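Local coordinates for DltD domain-containing protein (Beauveria bassiana, PDB 7D78) that probably acts as a thioesterase of the alpha/beta hydrolase fold that cyclises a polyketide chain into a medium-ring lactone, at residues F162-Q174 with G198-P210. Sequence-based numbering, arbitrary orientation.
With NA (sodium ion), chain C.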
loop_
_atom_site.group_PDB
_atom_site.type_symbol
_atom_site.label_atom_id
_atom_site.label_comp_id
_atom_site.label_asym_id
_atom_site.label_seq_id
_atom_site.Cartn_x
_atom_site.Cartn_y
_atom_site.Cartn_z
ATOM N N PHE A 162 -6.642 -6.595 -11.077
ATOM C CA PHE A 162 -7.927 -6.623 -10.376
ATOM C C PHE A 162 -9.005 -5.743 -10.999
ATOM O O PHE A 162 -10.177 -6.129 -11.015
ATOM C CB PHE A 162 -7.702 -6.241 -8.911
ATOM C CG PHE A 162 -6.727 -7.150 -8.227
ATOM C CD1 PHE A 162 -7.149 -8.382 -7.732
ATOM C CD2 PHE A 162 -5.380 -6.829 -8.179
ATOM C CE1 PHE A 162 -6.252 -9.261 -7.147
ATOM C CE2 PHE A 162 -4.471 -7.697 -7.595
ATOM C CZ PHE A 162 -4.911 -8.912 -7.073
ATOM N N TYR A 163 -8.630 -4.570 -11.499
ATOM C CA TYR A 163 -9.588 -3.613 -12.034
ATOM C C TYR A 163 -9.757 -3.797 -13.538
ATOM O O TYR A 163 -8.771 -3.916 -14.268
ATOM C CB TYR A 163 -9.122 -2.184 -11.746
ATOM C CG TYR A 163 -9.543 -1.657 -10.396
ATOM C CD1 TYR A 163 -8.839 -1.992 -9.240
ATOM C CD2 TYR A 163 -10.646 -0.812 -10.277
ATOM C CE1 TYR A 163 -9.229 -1.502 -7.998
ATOM C CE2 TYR A 163 -11.034 -0.310 -9.052
ATOM C CZ TYR A 163 -10.325 -0.656 -7.912
ATOM O OH TYR A 163 -10.734 -0.156 -6.701
ATOM N N GLN A 164 -11.005 -3.808 -13.995
ATOM C CA GLN A 164 -11.314 -3.559 -15.396
ATOM C C GLN A 164 -11.435 -2.054 -15.573
ATOM O O GLN A 164 -12.151 -1.397 -14.812
ATOM C CB GLN A 164 -12.616 -4.259 -15.808
ATOM C CG GLN A 164 -12.509 -5.791 -15.818
ATOM C CD GLN A 164 -13.852 -6.478 -16.033
ATOM O OE1 GLN A 164 -14.808 -5.867 -16.494
ATOM N NE2 GLN A 164 -13.923 -7.755 -15.688
ATOM N N ALA A 165 -10.738 -1.508 -16.573
ATOM C CA ALA A 165 -10.622 -0.053 -16.668
ATOM C C ALA A 165 -11.979 0.630 -16.778
ATOM O O ALA A 165 -12.168 1.727 -16.241
ATOM C CB ALA A 165 -9.735 0.330 -17.856
ATOM N N GLU A 166 -12.942 -0.003 -17.448
ATOM C CA GLU A 166 -14.232 0.643 -17.657
ATOM C C GLU A 166 -15.050 0.754 -16.375
ATOM O O GLU A 166 -15.988 1.561 -16.320
ATOM C CB GLU A 166 -15.019 -0.113 -18.726
ATOM C CG GLU A 166 -15.282 -1.576 -18.391
ATOM C CD GLU A 166 -14.263 -2.541 -19.004
ATOM O OE1 GLU A 166 -14.673 -3.676 -19.343
ATOM O OE2 GLU A 166 -13.062 -2.184 -19.134
ATOM N N LYS A 167 -14.716 -0.031 -15.351
ATOM C CA LYS A 167 -15.410 -0.036 -14.072
ATOM C C LYS A 167 -14.749 0.859 -13.035
ATOM O O LYS A 167 -15.329 1.085 -11.966
ATOM C CB LYS A 167 -15.475 -1.463 -13.517
ATOM C CG LYS A 167 -16.297 -2.447 -14.354
ATOM C CD LYS A 167 -16.636 -3.685 -13.537
ATOM C CE LYS A 167 -18.112 -4.032 -13.656
ATOM N NZ LYS A 167 -18.491 -4.180 -15.097
ATOM N N ARG A 168 -13.547 1.357 -13.326
ATOM C CA ARG A 168 -12.736 2.021 -12.317
ATOM C C ARG A 168 -13.468 3.195 -11.683
ATOM O O ARG A 168 -13.613 3.255 -10.459
ATOM C CB ARG A 168 -11.422 2.490 -12.949
ATOM C CG ARG A 168 -10.330 2.812 -11.980
ATOM C CD ARG A 168 -9.261 3.660 -12.670
ATOM N NE ARG A 168 -9.796 4.971 -13.053
ATOM C CZ ARG A 168 -9.200 5.818 -13.893
ATOM N NH1 ARG A 168 -8.039 5.499 -14.457
ATOM N NH2 ARG A 168 -9.767 6.984 -14.172
ATOM N N ASP A 169 -13.906 4.167 -12.495
ATOM C CA ASP A 169 -14.392 5.416 -11.905
ATOM C C ASP A 169 -15.646 5.188 -11.062
ATOM O O ASP A 169 -15.813 5.819 -10.010
ATOM C CB ASP A 169 -14.644 6.459 -12.995
ATOM C CG ASP A 169 -13.349 6.966 -13.612
ATOM O OD1 ASP A 169 -12.292 6.888 -12.942
ATOM O OD2 ASP A 169 -13.385 7.426 -14.762
ATOM N N LYS A 170 -16.531 4.293 -11.497
ATOM C CA LYS A 170 -17.730 4.021 -10.708
ATOM C C LYS A 170 -17.378 3.334 -9.394
ATOM O O LYS A 170 -17.951 3.657 -8.349
ATOM C CB LYS A 170 -18.715 3.175 -11.515
ATOM C CG LYS A 170 -19.353 3.939 -12.664
ATOM C CD LYS A 170 -20.580 3.222 -13.217
ATOM C CE LYS A 170 -21.231 4.034 -14.333
ATOM N NZ LYS A 170 -22.602 3.538 -14.675
ATOM N N ALA A 171 -16.443 2.377 -9.428
ATOM C CA ALA A 171 -15.983 1.751 -8.187
ATOM C C ALA A 171 -15.327 2.766 -7.250
ATOM O O ALA A 171 -15.557 2.732 -6.038
ATOM C CB ALA A 171 -15.007 0.615 -8.493
ATOM N N PHE A 172 -14.473 3.648 -7.786
ATOM C CA PHE A 172 -13.874 4.688 -6.952
ATOM C C PHE A 172 -14.946 5.553 -6.311
ATOM O O PHE A 172 -14.848 5.911 -5.133
ATOM C CB PHE A 172 -12.932 5.571 -7.779
ATOM C CG PHE A 172 -11.615 4.919 -8.128
ATOM C CD1 PHE A 172 -11.290 3.651 -7.651
ATOM C CD2 PHE A 172 -10.710 5.575 -8.960
ATOM C CE1 PHE A 172 -10.069 3.044 -7.980
ATOM C CE2 PHE A 172 -9.491 4.982 -9.290
ATOM C CZ PHE A 172 -9.171 3.709 -8.798
ATOM N N LEU A 173 -15.971 5.925 -7.083
ATOM C CA LEU A 173 -17.054 6.731 -6.533
ATOM C C LEU A 173 -17.758 5.998 -5.398
ATOM O O LEU A 173 -18.068 6.592 -4.358
ATOM C CB LEU A 173 -18.043 7.087 -7.640
ATOM C CG LEU A 173 -19.180 8.014 -7.224
ATOM C CD1 LEU A 173 -18.639 9.307 -6.581
ATOM C CD2 LEU A 173 -20.040 8.316 -8.444
ATOM N N GLN A 174 -18.013 4.702 -5.584
ATOM C CA GLN A 174 -18.665 3.902 -4.550
ATOM C C GLN A 174 -17.817 3.845 -3.289
ATOM O O GLN A 174 -18.340 3.914 -2.169
ATOM C CB GLN A 174 -18.922 2.492 -5.099
ATOM C CG GLN A 174 -19.907 1.601 -4.329
ATOM C CD GLN A 174 -19.982 0.193 -4.936
ATOM O OE1 GLN A 174 -19.278 -0.104 -5.896
ATOM N NE2 GLN A 174 -20.840 -0.665 -4.385
ATOM N N GLY A 198 -21.781 -13.646 -11.137
ATOM C CA GLY A 198 -20.335 -13.767 -11.117
ATOM C C GLY A 198 -19.584 -12.456 -11.097
ATOM O O GLY A 198 -18.360 -12.451 -11.295
ATOM N N GLU A 199 -20.268 -11.344 -10.847
ATOM C CA GLU A 199 -19.682 -10.028 -11.035
ATOM C C GLU A 199 -19.363 -9.381 -9.698
ATOM O O GLU A 199 -19.856 -9.785 -8.644
ATOM C CB GLU A 199 -20.624 -9.125 -11.842
ATOM C CG GLU A 199 -20.872 -9.606 -13.261
ATOM C CD GLU A 199 -21.754 -8.654 -14.057
ATOM O OE1 GLU A 199 -22.779 -8.189 -13.517
ATOM O OE2 GLU A 199 -21.414 -8.361 -15.220
ATOM N N ASN A 200 -18.554 -8.333 -9.770
ATOM C CA ASN A 200 -18.248 -7.509 -8.611
ATOM C C ASN A 200 -17.902 -6.118 -9.118
ATOM O O ASN A 200 -17.677 -5.926 -10.322
ATOM C CB ASN A 200 -17.108 -8.120 -7.781
ATOM C CG ASN A 200 -15.875 -8.398 -8.604
ATOM O OD1 ASN A 200 -15.249 -7.477 -9.127
ATOM N ND2 ASN A 200 -15.509 -9.673 -8.720
ATOM N N PRO A 201 -17.867 -5.115 -8.227
ATOM C CA PRO A 201 -17.799 -3.720 -8.699
ATOM C C PRO A 201 -16.544 -3.354 -9.467
ATOM O O PRO A 201 -16.590 -2.407 -10.266
ATOM C CB PRO A 201 -17.907 -2.911 -7.399
ATOM C CG PRO A 201 -18.716 -3.777 -6.509
ATOM C CD PRO A 201 -18.210 -5.174 -6.793
ATOM N N ILE A 202 -15.410 -4.021 -9.239
ATOM C CA ILE A 202 -14.188 -3.619 -9.941
ATOM C C ILE A 202 -13.866 -4.530 -11.118
ATOM O O ILE A 202 -12.948 -4.217 -11.897
ATOM C CB ILE A 202 -12.972 -3.537 -8.988
ATOM C CG1 ILE A 202 -12.578 -4.914 -8.467
ATOM C CG2 ILE A 202 -13.258 -2.588 -7.812
ATOM C CD1 ILE A 202 -11.266 -4.900 -7.641
ATOM N N GLY A 203 -14.587 -5.636 -11.277
ATOM C CA GLY A 203 -14.333 -6.548 -12.380
ATOM C C GLY A 203 -13.193 -7.524 -12.170
ATOM O O GLY A 203 -12.538 -7.914 -13.142
ATOM N N MET A 204 -12.945 -7.959 -10.934
ATOM C CA MET A 204 -11.772 -8.784 -10.669
ATOM C C MET A 204 -12.090 -10.264 -10.841
ATOM O O MET A 204 -13.239 -10.694 -10.700
ATOM C CB MET A 204 -11.236 -8.538 -9.252
ATOM C CG MET A 204 -12.209 -8.893 -8.131
ATOM S SD MET A 204 -11.470 -8.837 -6.459
ATOM C CE MET A 204 -10.587 -10.395 -6.450
ATOM N N ALA A 205 -11.046 -11.035 -11.156
ATOM C CA ALA A 205 -11.047 -12.496 -11.011
ATOM C C ALA A 205 -12.152 -13.162 -11.829
ATOM O O ALA A 205 -12.844 -14.065 -11.353
ATOM C CB ALA A 205 -11.149 -12.907 -9.541
ATOM N N GLY A 206 -12.314 -12.723 -13.073
ATOM C CA GLY A 206 -13.259 -13.346 -13.976
ATOM C C GLY A 206 -14.630 -12.720 -14.003
ATOM O O GLY A 206 -15.530 -13.276 -14.645
ATOM N N SER A 207 -14.810 -11.576 -13.339
ATOM C CA SER A 207 -16.107 -10.912 -13.273
ATOM C C SER A 207 -16.633 -10.609 -14.668
ATOM O O SER A 207 -15.943 -9.999 -15.489
ATOM C CB SER A 207 -15.984 -9.622 -12.458
ATOM O OG SER A 207 -17.153 -8.828 -12.534
ATOM N N GLY A 208 -17.866 -11.029 -14.931
ATOM C CA GLY A 208 -18.455 -10.886 -16.238
ATOM C C GLY A 208 -18.244 -12.075 -17.144
ATOM O O GLY A 208 -18.860 -12.141 -18.215
ATOM N N GLY A 209 -17.403 -13.023 -16.747
ATOM C CA GLY A 209 -17.146 -14.187 -17.550
ATOM C C GLY A 209 -17.385 -15.463 -16.778
ATOM O O GLY A 209 -17.941 -15.464 -15.672
ATOM N N PRO A 210 -16.962 -16.587 -17.363
ATOM C CA PRO A 210 -17.168 -17.881 -16.691
ATOM C C PRO A 210 -16.463 -17.967 -15.354
ATOM O O PRO A 210 -16.981 -18.596 -14.424
ATOM C CB PRO A 210 -16.588 -18.900 -17.688
ATOM C CG PRO A 210 -16.378 -18.157 -18.957
ATOM C CD PRO A 210 -16.246 -16.713 -18.641
HETATM NA NA NA C . -16.662 3.424 -14.316
HETATM O O HOH W 1 -18.255 -0.372 -10.741
HETATM O O HOH W 2 -17.749 -7.374 -14.725
#
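With chi1 at 67°, Ile202 sets CG1 between its backbone N and carbonyl carbon and leaves CG2 anti to the carbonyl, while Tyr163, its CG beside the backbone N, turns one ring face to Ile202 CB, which sits over it toward the rim. Ile202 stands third in a type I beta turn, Asn200 to Gly203, in the loop before helix 210-220; the turn packs against the entry to helix 168-183, outside the central sheet of this alpha/beta hydrolase. A beta-branched residue suits the spot: CB makes a CH-pi contact 3.9 Å from the Tyr163 ring centroid, CG2 comes within 3.4 Å of Tyr163 CE2 and also meets the small methyl of Ala171, and CD1 reaches Phe162 CB. Tyr163 OH is hydrogen-bonded to Tyr239 O; a leucine at Tyr163 would probably take this donor from Tyr239 O and leave Ile202 CB without the flat ring face it packs on. Asn200 braces the turn from within, its OD1 accepting Met204 N on a lone pair at 3.0 Å. Glycine suits position Gly203, since a CB would press on the preceding carbonyl O and collide with the Gln164 side-chain amide. Lys167 lays its aliphatic chain along the same turn, CD 3.5 Å from Pro201 O. Gln164 ties the segments twice: its backbone N donates almost straight to Ile202 O (2.9 Å, 169°), and its extended side chain carries NE2 to Ser207 O at 3.0 Å, an acceptor lying nearly in the amide plane.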